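Local coordinates for sortase family protein (Streptococcus agalactiae, PDB 4D7W), which is a class C sortase that probably acts as a cysteine transpeptidase in assembling the type 2B pilus of group B Streptococcus, at residues Thr143-Gln148 against Arg187-Pro192; Arg150-Asp155 against Arg183-Gly188. One frame throughout, in Å; residues are numbered along the deposited sequence.

Interaction 1. Residues Thr143-Gln148 against Arg187-Pro192. With EDO (1,2-ethanediol), chain B.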
ATOM      1  N   THR A 143       2.180 -10.689  -3.587  1.00 33.00           N
ATOM      2  CA  THR A 143       2.108 -10.393  -5.009  1.00 30.88           C
ATOM      3  C   THR A 143       0.699 -10.044  -5.450  1.00 34.65           C
ATOM      4  O   THR A 143      -0.266 -10.705  -5.055  1.00 35.76           O
ATOM      5  CB  THR A 143       2.601 -11.574  -5.836  1.00 38.19           C
ATOM      6  OG1 THR A 143       3.843 -12.033  -5.289  1.00 37.22           O
ATOM      7  CG2 THR A 143       2.765 -11.171  -7.308  1.00 31.93           C
ATOM      8  N   TYR A 144       0.592  -9.009  -6.279  1.00 32.08           N
ATOM      9  CA  TYR A 144      -0.692  -8.548  -6.793  1.00 32.08           C
ATOM     10  C   TYR A 144      -0.614  -8.430  -8.301  1.00 36.59           C
ATOM     11  O   TYR A 144       0.436  -8.103  -8.849  1.00 37.82           O
ATOM     12  CB  TYR A 144      -1.098  -7.202  -6.148  1.00 31.09           C
ATOM     13  CG  TYR A 144      -1.562  -7.426  -4.725  1.00 31.15           C
ATOM     14  CD1 TYR A 144      -0.650  -7.491  -3.688  1.00 30.20           C
ATOM     15  CD2 TYR A 144      -2.907  -7.631  -4.435  1.00 32.31           C
ATOM     16  CE1 TYR A 144      -1.064  -7.762  -2.369  1.00 30.40           C
ATOM     17  CE2 TYR A 144      -3.334  -7.889  -3.137  1.00 32.50           C
ATOM     18  CZ  TYR A 144      -2.406  -7.947  -2.106  1.00 33.02           C
ATOM     19  OH  TYR A 144      -2.821  -8.204  -0.824  1.00 31.82           O
ATOM     20  N   GLN A 145      -1.729  -8.709  -8.962  1.00 33.98           N
ATOM     21  CA  GLN A 145      -1.779  -8.717 -10.421  1.00 34.77           C
ATOM     22  C   GLN A 145      -2.871  -7.770 -10.921  1.00 36.29           C
ATOM     23  O   GLN A 145      -4.018  -7.843 -10.465  1.00 35.99           O
ATOM     24  CB  GLN A 145      -2.019 -10.146 -10.921  1.00 36.46           C
ATOM     25  CG  GLN A 145      -2.400 -10.223 -12.367  1.00 39.75           C
ATOM     26  CD  GLN A 145      -2.720 -11.628 -12.787  1.00 46.25           C
ATOM     27  OE1 GLN A 145      -3.830 -11.919 -13.214  1.00 51.17           O
ATOM     28  NE2 GLN A 145      -1.752 -12.511 -12.664  1.00 44.98           N
ATOM     29  N   VAL A 146      -2.520  -6.881 -11.852  1.00 34.68           N
ATOM     30  CA  VAL A 146      -3.474  -5.884 -12.307  1.00 34.97           C
ATOM     31  C   VAL A 146      -4.671  -6.559 -12.929  1.00 39.38           C
ATOM     32  O   VAL A 146      -4.516  -7.420 -13.793  1.00 40.65           O
ATOM     33  CB  VAL A 146      -2.852  -4.917 -13.338  1.00 34.29           C
ATOM     34  CG1 VAL A 146      -3.881  -3.880 -13.787  1.00 43.44           C
ATOM     35  CG2 VAL A 146      -1.649  -4.231 -12.745  1.00 32.75           C
ATOM     36  N   ASP A 147      -5.867  -6.188 -12.489  1.00 38.25           N
ATOM     37  CA  ASP A 147      -7.064  -6.755 -13.094  1.00 39.50           C
ATOM     38  C   ASP A 147      -8.079  -5.687 -13.447  1.00 41.82           C
ATOM     39  O   ASP A 147      -9.085  -5.987 -14.065  1.00 41.56           O
ATOM     40  CB  ASP A 147      -7.700  -7.818 -12.181  1.00 40.43           C
ATOM     41  CG  ASP A 147      -8.345  -7.243 -10.904  1.00 46.65           C
ATOM     42  OD1 ASP A 147      -8.560  -6.020 -10.782  1.00 44.60           O
ATOM     43  OD2 ASP A 147      -8.668  -8.056 -10.005  1.00 47.50           O
ATOM     44  N   GLN A 148      -7.826  -4.443 -13.046  1.00 38.35           N
ATOM     45  CA  GLN A 148      -8.741  -3.354 -13.411  1.00 43.03           C
ATOM     46  C   GLN A 148      -8.058  -1.988 -13.360  1.00 39.13           C
ATOM     47  O   GLN A 148      -7.411  -1.652 -12.366  1.00 41.31           O
ATOM     48  CB  GLN A 148      -9.964  -3.362 -12.478  1.00 40.63           C
ATOM     49  CG  GLN A 148     -11.034  -2.341 -12.849  1.00 45.76           C
ATOM     50  CD  GLN A 148     -12.182  -2.324 -11.858  1.00 50.35           C
ATOM     51  OE1 GLN A 148     -13.169  -3.045 -12.022  1.00 56.50           O
ATOM     52  NE2 GLN A 148     -12.059  -1.502 -10.819  1.00 40.60           N
ATOM     53  N   ARG A 187      -6.135  -1.326  -9.888  1.00 33.00           N
ATOM     54  CA  ARG A 187      -6.476  -2.423  -8.962  1.00 34.89           C
ATOM     55  C   ARG A 187      -5.816  -3.738  -9.338  1.00 32.63           C
ATOM     56  O   ARG A 187      -5.827  -4.132 -10.505  1.00 33.83           O
ATOM     57  CB  ARG A 187      -7.988  -2.637  -8.905  1.00 33.17           C
ATOM     58  CG  ARG A 187      -8.454  -3.462  -7.712  1.00 32.78           C
ATOM     59  CD  ARG A 187      -9.951  -3.674  -7.773  1.00 33.43           C
ATOM     60  NE  ARG A 187     -10.311  -4.691  -8.764  1.00 36.02           N
ATOM     61  CZ  ARG A 187     -11.562  -5.003  -9.092  1.00 37.00           C
ATOM     62  NH1 ARG A 187     -12.575  -4.367  -8.519  1.00 35.05           N
ATOM     63  NH2 ARG A 187     -11.800  -5.952  -9.990  1.00 39.29           N
ATOM     64  N   GLY A 188      -5.261  -4.432  -8.344  1.00 31.99           N
ATOM     65  CA  GLY A 188      -4.733  -5.766  -8.554  1.00 32.05           C
ATOM     66  C   GLY A 188      -5.315  -6.720  -7.514  1.00 31.84           C
ATOM     67  O   GLY A 188      -5.795  -6.276  -6.472  1.00 33.96           O
ATOM     68  N   HIS A 189      -5.316  -8.017  -7.805  1.00 33.28           N
ATOM     69  CA  HIS A 189      -5.746  -8.998  -6.801  1.00 34.21           C
ATOM     70  C   HIS A 189      -4.576  -9.869  -6.402  1.00 37.10           C
ATOM     71  O   HIS A 189      -3.641 -10.044  -7.182  1.00 31.83           O
ATOM     72  CB  HIS A 189      -6.898  -9.866  -7.316  1.00 36.80           C
ATOM     73  CG  HIS A 189      -6.573 -10.636  -8.559  1.00 42.96           C
ATOM     74  ND1 HIS A 189      -6.894 -10.182  -9.822  1.00 43.33           N
ATOM     75  CD2 HIS A 189      -5.959 -11.831  -8.735  1.00 42.00           C
ATOM     76  CE1 HIS A 189      -6.497 -11.067 -10.721  1.00 44.19           C
ATOM     77  NE2 HIS A 189      -5.924 -12.076 -10.088  1.00 41.72           N
ATOM     78  N   ARG A 190      -4.637 -10.417  -5.186  1.00 36.37           N
ATOM     79  CA  ARG A 190      -3.603 -11.307  -4.678  1.00 31.93           C
ATOM     80  C   ARG A 190      -3.422 -12.543  -5.547  1.00 35.40           C
ATOM     81  O   ARG A 190      -4.395 -13.229  -5.878  1.00 38.66           O
ATOM     82  CB  ARG A 190      -3.943 -11.758  -3.257  1.00 31.24           C
ATOM     83  CG  ARG A 190      -2.816 -12.504  -2.589  1.00 31.92           C
ATOM     84  CD  ARG A 190      -1.838 -11.571  -1.918  1.00 31.06           C
ATOM     85  NE  ARG A 190      -0.988 -12.347  -1.022  1.00 33.39           N
ATOM     86  CZ  ARG A 190      -1.314 -12.651   0.231  1.00 36.14           C
ATOM     87  NH1 ARG A 190      -2.462 -12.218   0.750  1.00 32.59           N
ATOM     88  NH2 ARG A 190      -0.483 -13.374   0.976  1.00 36.10           N
ATOM     89  N   VAL A 191      -2.173 -12.835  -5.900  1.00 32.31           N
ATOM     90  CA  VAL A 191      -1.841 -14.054  -6.640  1.00 33.33           C
ATOM     91  C   VAL A 191      -0.679 -14.697  -5.905  1.00 33.30           C
ATOM     92  O   VAL A 191      -0.063 -14.047  -5.081  1.00 33.79           O
ATOM     93  CB  VAL A 191      -1.472 -13.760  -8.125  1.00 35.47           C
ATOM     94  CG1 VAL A 191      -2.659 -13.186  -8.855  1.00 35.96           C
ATOM     95  CG2 VAL A 191      -0.293 -12.799  -8.220  1.00 34.47           C
ATOM     96  N   PRO A 192      -0.394 -15.989  -6.172  1.00 38.59           N
ATOM     97  CA  PRO A 192       0.749 -16.662  -5.534  1.00 38.21           C
ATOM     98  C   PRO A 192       2.088 -15.985  -5.868  1.00 38.18           C
ATOM     99  O   PRO A 192       2.241 -15.435  -6.964  1.00 34.00           O
ATOM    100  CB  PRO A 192       0.697 -18.087  -6.124  1.00 38.06           C
ATOM    101  CG  PRO A 192      -0.717 -18.287  -6.512  1.00 38.77           C
ATOM    102  CD  PRO A 192      -1.216 -16.920  -6.961  1.00 38.17           C
TER
HETATM  103  C1  EDO B1232     -14.890  -2.375  -5.196  1.00 40.61           C
HETATM  104  O1  EDO B1232     -14.768  -0.994  -4.846  1.00 42.63           O
HETATM  105  C2  EDO B1232     -13.497  -2.964  -5.378  1.00 40.57           C
HETATM  106  O2  EDO B1232     -12.915  -2.404  -6.550  1.00 41.35           O
HETATM  107  O   HOH W   1       1.134 -13.294  -2.883  1.00 37.75           O
HETATM  108  O   HOH W   2      -5.287 -14.485 -11.377  1.00 37.81           O

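Interaction 2. Residues Arg150-Asp155 against Arg183-Gly188. With EDO (1,2-ethanediol), chain B.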
ATOM      1  N   ARG A 150      -8.944   2.115 -13.802  1.00 43.30           N
ATOM      2  CA  ARG A 150     -10.013   3.110 -13.948  1.00 44.93           C
ATOM      3  C   ARG A 150      -9.515   4.519 -13.687  1.00 44.65           C
ATOM      4  O   ARG A 150      -8.671   4.742 -12.810  1.00 45.45           O
ATOM      5  CB  ARG A 150     -11.179   2.835 -12.987  1.00 47.40           C
ATOM      6  CG  ARG A 150     -11.860   1.496 -13.126  1.00 55.43           C
ATOM      7  CD  ARG A 150     -13.228   1.649 -13.758  1.00 61.81           C
ATOM      8  NE  ARG A 150     -13.950   0.378 -13.821  1.00 68.04           N
ATOM      9  CZ  ARG A 150     -13.668  -0.605 -14.674  1.00 72.11           C
ATOM     10  NH1 ARG A 150     -12.664  -0.474 -15.537  1.00 72.20           N
ATOM     11  NH2 ARG A 150     -14.381  -1.726 -14.660  1.00 75.23           N
ATOM     12  N   THR A 151     -10.068   5.463 -14.442  1.00 40.82           N
ATOM     13  CA  THR A 151      -9.872   6.885 -14.204  1.00 39.65           C
ATOM     14  C   THR A 151     -11.177   7.505 -13.713  1.00 41.73           C
ATOM     15  O   THR A 151     -12.215   7.369 -14.357  1.00 43.25           O
ATOM     16  CB  THR A 151      -9.391   7.582 -15.469  1.00 46.38           C
ATOM     17  OG1 THR A 151      -8.166   6.970 -15.874  1.00 49.76           O
ATOM     18  CG2 THR A 151      -9.156   9.074 -15.218  1.00 44.04           C
ATOM     19  N   VAL A 152     -11.122   8.179 -12.568  1.00 40.40           N
ATOM     20  CA  VAL A 152     -12.326   8.625 -11.880  1.00 40.30           C
ATOM     21  C   VAL A 152     -12.157  10.018 -11.308  1.00 42.62           C
ATOM     22  O   VAL A 152     -11.037  10.487 -11.119  1.00 45.31           O
ATOM     23  CB  VAL A 152     -12.713   7.654 -10.731  1.00 42.30           C
ATOM     24  CG1 VAL A 152     -12.815   6.228 -11.259  1.00 46.94           C
ATOM     25  CG2 VAL A 152     -11.707   7.734  -9.570  1.00 38.52           C
ATOM     26  N   LYS A 153     -13.277  10.685 -11.049  1.00 43.85           N
ATOM     27  CA  LYS A 153     -13.262  11.968 -10.356  1.00 46.41           C
ATOM     28  C   LYS A 153     -12.776  11.787  -8.924  1.00 44.51           C
ATOM     29  O   LYS A 153     -12.975  10.732  -8.325  1.00 44.44           O
ATOM     30  CB  LYS A 153     -14.653  12.610 -10.351  1.00 53.36           C
ATOM     31  CG  LYS A 153     -15.188  12.940 -11.727  1.00 57.04           C
ATOM     32  CD  LYS A 153     -16.264  14.006 -11.633  1.00 64.94           C
ATOM     33  CE  LYS A 153     -16.950  14.226 -12.975  1.00 70.65           C
ATOM     34  NZ  LYS A 153     -17.795  13.052 -13.349  1.00 74.30           N
ATOM     35  N   PRO A 154     -12.137  12.822  -8.371  1.00 51.03           N
ATOM     36  CA  PRO A 154     -11.562  12.766  -7.022  1.00 50.09           C
ATOM     37  C   PRO A 154     -12.536  12.290  -5.952  1.00 51.88           C
ATOM     38  O   PRO A 154     -12.100  11.643  -4.999  1.00 55.46           O
ATOM     39  CB  PRO A 154     -11.144  14.213  -6.769  1.00 48.29           C
ATOM     40  CG  PRO A 154     -10.826  14.732  -8.130  1.00 53.11           C
ATOM     41  CD  PRO A 154     -11.847  14.099  -9.042  1.00 53.75           C
ATOM     42  N   ASP A 155     -13.825  12.577  -6.102  1.00 53.85           N
ATOM     43  CA  ASP A 155     -14.780  12.200  -5.056  1.00 57.83           C
ATOM     44  C   ASP A 155     -15.452  10.830  -5.295  1.00 53.27           C
ATOM     45  O   ASP A 155     -16.308  10.406  -4.514  1.00 55.14           O
ATOM     46  CB  ASP A 155     -15.854  13.295  -4.888  1.00 66.31           C
ATOM     47  CG  ASP A 155     -16.607  13.601  -6.180  1.00 77.55           C
ATOM     48  OD1 ASP A 155     -16.416  12.879  -7.185  1.00 83.78           O
ATOM     49  OD2 ASP A 155     -17.406  14.568  -6.187  1.00 79.63           O
ATOM     50  N   ARG A 183      -8.252  10.855 -10.833  1.00 41.83           N
ATOM     51  CA  ARG A 183      -7.433   9.872 -10.155  1.00 36.04           C
ATOM     52  C   ARG A 183      -7.348   8.630 -11.019  1.00 39.21           C
ATOM     53  O   ARG A 183      -8.366   8.118 -11.521  1.00 39.49           O
ATOM     54  CB  ARG A 183      -8.007   9.554  -8.768  1.00 40.48           C
ATOM     55  CG  ARG A 183      -8.143  10.788  -7.854  1.00 46.47           C
ATOM     56  CD  ARG A 183      -6.780  11.447  -7.561  1.00 51.97           C
ATOM     57  NE  ARG A 183      -6.875  12.692  -6.787  1.00 54.79           N
ATOM     58  CZ  ARG A 183      -6.714  13.921  -7.288  1.00 57.68           C
ATOM     59  NH1 ARG A 183      -6.450  14.096  -8.578  1.00 54.09           N
ATOM     60  NH2 ARG A 183      -6.816  14.985  -6.498  1.00 59.79           N
ATOM     61  N   LEU A 184      -6.125   8.162 -11.215  1.00 35.39           N
ATOM     62  CA  LEU A 184      -5.891   6.898 -11.887  1.00 35.23           C
ATOM     63  C   LEU A 184      -5.854   5.784 -10.827  1.00 37.47           C
ATOM     64  O   LEU A 184      -5.055   5.848  -9.894  1.00 33.69           O
ATOM     65  CB  LEU A 184      -4.581   6.946 -12.677  1.00 35.16           C
ATOM     66  CG  LEU A 184      -4.183   5.636 -13.348  1.00 36.34           C
ATOM     67  CD1 LEU A 184      -5.216   5.251 -14.401  1.00 35.81           C
ATOM     68  CD2 LEU A 184      -2.798   5.753 -13.944  1.00 37.11           C
ATOM     69  N   LEU A 185      -6.727   4.792 -10.959  1.00 34.54           N
ATOM     70  CA  LEU A 185      -6.768   3.687  -9.998  1.00 35.16           C
ATOM     71  C   LEU A 185      -6.353   2.391 -10.663  1.00 33.79           C
ATOM     72  O   LEU A 185      -7.009   1.935 -11.583  1.00 42.81           O
ATOM     73  CB  LEU A 185      -8.165   3.510  -9.409  1.00 34.08           C
ATOM     74  CG  LEU A 185      -8.954   4.738  -8.969  1.00 38.86           C
ATOM     75  CD1 LEU A 185     -10.299   4.311  -8.411  1.00 35.88           C
ATOM     76  CD2 LEU A 185      -8.164   5.517  -7.949  1.00 33.87           C
ATOM     77  N   VAL A 186      -5.269   1.789 -10.195  1.00 33.67           N
ATOM     78  CA  VAL A 186      -4.819   0.530 -10.767  1.00 33.09           C
ATOM     79  C   VAL A 186      -5.050  -0.571  -9.725  1.00 32.58           C
ATOM     80  O   VAL A 186      -4.268  -0.695  -8.776  1.00 31.87           O
ATOM     81  CB  VAL A 186      -3.337   0.595 -11.178  1.00 32.84           C
ATOM     82  CG1 VAL A 186      -2.864  -0.750 -11.714  1.00 32.90           C
ATOM     83  CG2 VAL A 186      -3.120   1.714 -12.239  1.00 35.53           C
ATOM     84  N   ARG A 187      -6.135  -1.326  -9.888  1.00 33.00           N
ATOM     85  CA  ARG A 187      -6.476  -2.423  -8.962  1.00 34.89           C
ATOM     86  C   ARG A 187      -5.816  -3.738  -9.338  1.00 32.63           C
ATOM     87  O   ARG A 187      -5.827  -4.132 -10.505  1.00 33.83           O
ATOM     88  CB  ARG A 187      -7.988  -2.637  -8.905  1.00 33.17           C
ATOM     89  CG  ARG A 187      -8.454  -3.462  -7.712  1.00 32.78           C
ATOM     90  CD  ARG A 187      -9.951  -3.674  -7.773  1.00 33.43           C
ATOM     91  NE  ARG A 187     -10.311  -4.691  -8.764  1.00 36.02           N
ATOM     92  CZ  ARG A 187     -11.562  -5.003  -9.092  1.00 37.00           C
ATOM     93  NH1 ARG A 187     -12.575  -4.367  -8.519  1.00 35.05           N
ATOM     94  NH2 ARG A 187     -11.800  -5.952  -9.990  1.00 39.29           N
ATOM     95  N   GLY A 188      -5.261  -4.432  -8.344  1.00 31.99           N
ATOM     96  CA  GLY A 188      -4.733  -5.766  -8.554  1.00 32.05           C
ATOM     97  C   GLY A 188      -5.315  -6.720  -7.514  1.00 31.84           C
ATOM     98  O   GLY A 188      -5.795  -6.276  -6.472  1.00 33.96           O
TER
HETATM   99  C1  EDO B1232     -14.890  -2.375  -5.196  1.00 40.61           C
HETATM  100  O1  EDO B1232     -14.768  -0.994  -4.846  1.00 42.63           O
HETATM  101  C2  EDO B1232     -13.497  -2.964  -5.378  1.00 40.57           C
HETATM  102  O2  EDO B1232     -12.915  -2.404  -6.550  1.00 41.35           O

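Interaction 1. Residues Thr143-Gln148 against Arg187-Pro192
D147 meets two side chains of the neighbouring strand, one with each carboxylate oxygen. OD1 takes R187 NE in a salt bridge, 3.0 Å from OD1 to NE, through its syn lone pair; OD1 lies close to the guanidinium plane, yet that plane stands 78° to the carboxylate. R187 NH2 adds a weak bond to the same oxygen. D147 OD2 accepts from H189 ND1 at 2.8 Å, on its anti side and tilted out of the carboxylate plane. With a water at the far nitrogen, NE2, the imidazole is held at both ends, and the arginine probably favours the charged carboxylate.

R187 is also stacked. Its chain bends at chi3 (76°), and the Q148 amide lies over one guanidinium face, OE1 3.4 Å above the plane and offset toward the rim. At the guanidinium edge NH1 donates to O2 of an ethanediol, and Y168 makes a cation-pi contact.

In the backbone, the antiparallel strands 140-152 and 182-191 of the sortase beta-barrel are interrupted by a classic beta bulge. R187 O accepts from both D147 N (2.9 Å) and Q148 N (3.2 Å), while R187 N returns a bond to Q148 O. With D147 and Q148 both facing R187, the D147 side chain starts out toward the partner strand. Beyond the bulge, Q145 and H189 exchange N-H...O bonds in both directions.

R190 lays its aliphatic chain past the Y144 ring, its CD 3.7 Å from CZ, and D167 takes both the Y144 OH and R190 NH1. On the other sheet face T143 CG2 touches V191 CG2 at 3.6 Å, and V191 CG1 rests on Q145 CB. One water accepts from T143 N and R190 NE and donates to V191 O.

Interaction 2. Residues Arg150-Asp155 against Arg183-Gly188
R150 and V152 pair with L185 and R183 in a regular antiparallel ladder, where the end of strand 140-152 meets the start of strand 182-191 in the sortase beta-barrel. Both are hydrogen-bonded pairs, each closed by two backbone bonds. R150 N gives to L185 O and L185 N returns to R150 O at 2.7 Å; V152 and R183 repeat the exchange, with R183 N 2.8 Å from V152 O. Between them T151 and L184 form the non-hydrogen-bonded pair, where T151 CA makes a C-H...O contact with R183 O.

Side chains are sorted by sheet face. On the face of V152 and L185, V152 CG2 comes within 3.9 Å of L185 CD1, the two chains crossing at about a right angle. With V152 CG1 anti to the carbonyl carbon (chi1 -53°), CG2 falls between the backbone N and that carbon, and D159 packs against both residues. On the opposite face L184 CD1 lies 3.7 Å from T151 OG1.

Strand 167-175 flanks R183-G188 along its other edge and carries the TLVTC sequence characteristic of sortases, T170 to C174; R183 touches C174. Where strand 140-152 gives way to a loop, P154 packs on R183. The arginine chain turns at chi2 (-62°), its CG 4.0 Å from P154 CA, and P154 CG sits over the centre of one guanidinium face, 4.2 Å above the plane.

In the fold
From the N terminus, strand 140-152, with the loop just after it, supplies the first half of both contacts: T143-Q148, then, after I149, R150-D155. The chain leaves through the loop holding R158, D159 and Q161, runs along strand 167-175 and comes back as strand 182-191. The return meets R150-D155 first, so interaction 2 closes the shorter loop, of 27 intervening residues, and lies within the 38-residue loop of interaction 1. Together they zip one strand pair, sharing R187 and G188, with V146 CG2 packed on V186 CG1 between them. Strand 182-191 runs between 140-152 and 167-175 in the sheet, and the ethanediol bridges R187 to the intervening loop.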